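Local coordinates for metastasis-associated protein MTA1 (Homo sapiens, PDB 6G16) that probably acts as a scaffold subunit of the NuRD chromatin-remodelling and deacetylase complex, where its R1 region binds the histone chaperone RBBP4 or RBBP7, at residues R19-L24 and A49-R54. Sequence-based numbering, arbitrary orientation.
Sequences RIARRL and AECTAR
L24 reaches helix 44-53 at its C-terminal end, where its CD1 lies 3.5 Å from the main-chain O of R54, and the same methyl approaches R54 CB at 4.2 Å. Deeper in the contact, the methyl of A21 meets the sulfur of C51: A21 CB and C51 SG are 3.4 Å apart, and the CA atoms of A21 and C51 are separated by 5.5 Å, the nearest such pair across the two segments. C51 SG gets there because chi1, at -177°, sets it anti to the backbone N. These contacts join two short helices whose local axes cross nearly at right angles, 95° between directions and 9.4 Å apart, so the packing is confined to about one turn of each within the MTA R1 region. On the outer side the R54 guanidinium lies beneath L24 O, which sits 2.9 Å above its plane and toward its rim; NH1 and NH2 are both near that oxygen, but the poor angles rule out hydrogen bonds. Within the two segments the group is held by E50: R54 NH1 donates to E50 OE2 at 2.9 Å in a salt bridge; E50 OE2 lies in the guanidinium plane, while the donor comes in from above the carboxylate plane. A bend at chi3 (58°) helps bring the R54 chain round to this partner. One turn back from R54, E50 also packs on C25 and I28, while C51 touches C25. Aromatic side chains of another protein chain pack on A21 and on C51, and its acidic groups form salt bridges with R22 and R23.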
loop_
_atom_site.group_PDB
_atom_site.type_symbol
_atom_site.label_atom_id
_atom_site.label_comp_id
_atom_site.label_asym_id
_atom_site.label_seq_id
_atom_site.Cartn_x
_atom_site.Cartn_y
_atom_site.Cartn_z
ATOM N N ARG B 19 1.073 -15.556 21.758
ATOM C CA ARG B 19 2.384 -15.122 21.287
ATOM C C ARG B 19 3.507 -16.052 21.735
ATOM O O ARG B 19 4.363 -16.439 20.924
ATOM C CB ARG B 19 2.707 -13.706 21.741
ATOM C CG ARG B 19 1.823 -12.644 21.146
ATOM C CD ARG B 19 2.494 -11.270 21.196
ATOM N NE ARG B 19 1.627 -10.258 20.601
ATOM C CZ ARG B 19 0.528 -9.760 21.173
ATOM N NH1 ARG B 19 0.155 -10.153 22.403
ATOM N NH2 ARG B 19 -0.218 -8.858 20.518
ATOM N N ILE B 20 3.514 -16.408 23.016
ATOM C CA ILE B 20 4.538 -17.339 23.532
ATOM C C ILE B 20 4.322 -18.769 23.047
ATOM O O ILE B 20 5.288 -19.500 22.829
ATOM C CB ILE B 20 4.701 -17.283 25.075
ATOM C CG1 ILE B 20 3.410 -17.727 25.801
ATOM C CG2 ILE B 20 5.203 -15.882 25.484
ATOM C CD1 ILE B 20 3.076 -16.944 27.083
ATOM N N ALA B 21 3.072 -19.164 22.851
ATOM C CA ALA B 21 2.803 -20.468 22.272
ATOM C C ALA B 21 3.421 -20.608 20.870
ATOM O O ALA B 21 3.943 -21.668 20.515
ATOM C CB ALA B 21 1.302 -20.723 22.211
ATOM N N ARG B 22 3.330 -19.542 20.080
ATOM C CA ARG B 22 3.868 -19.534 18.723
ATOM C C ARG B 22 5.375 -19.781 18.748
ATOM O O ARG B 22 5.911 -20.454 17.860
ATOM C CB ARG B 22 3.558 -18.204 18.015
ATOM C CG ARG B 22 2.091 -18.005 17.673
ATOM C CD ARG B 22 1.836 -16.803 16.787
ATOM N NE ARG B 22 2.492 -15.605 17.294
ATOM C CZ ARG B 22 1.935 -14.404 17.454
ATOM N NH1 ARG B 22 0.668 -14.167 17.151
ATOM N NH2 ARG B 22 2.689 -13.406 17.907
ATOM N N ARG B 23 6.056 -19.237 19.759
ATOM C CA ARG B 23 7.509 -19.434 19.885
ATOM C C ARG B 23 7.814 -20.826 20.423
ATOM O O ARG B 23 8.570 -21.572 19.805
ATOM C CB ARG B 23 8.160 -18.333 20.715
ATOM C CG ARG B 23 8.301 -17.031 19.930
ATOM C CD ARG B 23 9.243 -16.042 20.599
ATOM N NE ARG B 23 9.448 -14.804 19.830
ATOM C CZ ARG B 23 10.380 -14.604 18.889
ATOM N NH1 ARG B 23 11.230 -15.565 18.542
ATOM N NH2 ARG B 23 10.464 -13.421 18.281
ATOM N N LEU B 24 7.178 -21.200 21.526
ATOM C CA LEU B 24 7.314 -22.557 22.076
ATOM C C LEU B 24 7.086 -23.693 21.096
ATOM O O LEU B 24 7.832 -24.671 21.114
ATOM C CB LEU B 24 6.333 -22.767 23.232
ATOM C CG LEU B 24 6.800 -22.331 24.627
ATOM C CD1 LEU B 24 5.952 -23.075 25.668
ATOM C CD2 LEU B 24 8.305 -22.594 24.856
ATOM N N ALA B 49 -2.107 -28.065 22.799
ATOM C CA ALA B 49 -1.692 -29.191 23.605
ATOM C C ALA B 49 -0.248 -29.022 24.016
ATOM O O ALA B 49 0.053 -28.921 25.213
ATOM C CB ALA B 49 -1.879 -30.488 22.833
ATOM N N GLU B 50 0.643 -28.939 23.025
ATOM C CA GLU B 50 2.082 -28.884 23.314
ATOM C C GLU B 50 2.488 -27.616 24.076
ATOM O O GLU B 50 3.475 -27.620 24.794
ATOM C CB GLU B 50 2.917 -29.024 22.052
ATOM C CG GLU B 50 4.301 -29.624 22.324
ATOM C CD GLU B 50 5.390 -29.162 21.356
ATOM O OE1 GLU B 50 5.223 -28.140 20.622
ATOM O OE2 GLU B 50 6.455 -29.820 21.353
ATOM N N CYS B 51 1.727 -26.539 23.921
ATOM C CA CYS B 51 1.963 -25.335 24.709
ATOM C C CYS B 51 1.610 -25.564 26.187
ATOM O O CYS B 51 2.429 -25.243 27.089
ATOM C CB CYS B 51 1.165 -24.163 24.170
ATOM S SG CYS B 51 1.487 -22.611 25.080
ATOM N N THR B 52 0.404 -26.101 26.431
ATOM C CA THR B 52 -0.040 -26.399 27.815
ATOM C C THR B 52 0.903 -27.414 28.503
ATOM O O THR B 52 1.177 -27.303 29.709
ATOM C CB THR B 52 -1.519 -26.852 27.910
ATOM O OG1 THR B 52 -1.731 -28.030 27.124
ATOM C CG2 THR B 52 -2.466 -25.744 27.430
ATOM N N ALA B 53 1.434 -28.362 27.722
ATOM C CA ALA B 53 2.403 -29.350 28.234
ATOM C C ALA B 53 3.783 -28.742 28.575
ATOM O O ALA B 53 4.325 -28.984 29.660
ATOM C CB ALA B 53 2.566 -30.486 27.239
ATOM N N ARG B 54 4.329 -27.939 27.668
ATOM C CA ARG B 54 5.653 -27.314 27.856
ATOM C C ARG B 54 5.629 -25.909 28.525
ATOM O O ARG B 54 6.618 -25.149 28.426
ATOM C CB ARG B 54 6.366 -27.203 26.497
ATOM C CG ARG B 54 6.677 -28.525 25.825
ATOM C CD ARG B 54 7.064 -28.297 24.365
ATOM N NE ARG B 54 8.227 -27.411 24.194
ATOM C CZ ARG B 54 8.863 -27.189 23.037
ATOM N NH1 ARG B 54 8.463 -27.786 21.913
ATOM N NH2 ARG B 54 9.915 -26.358 23.005
#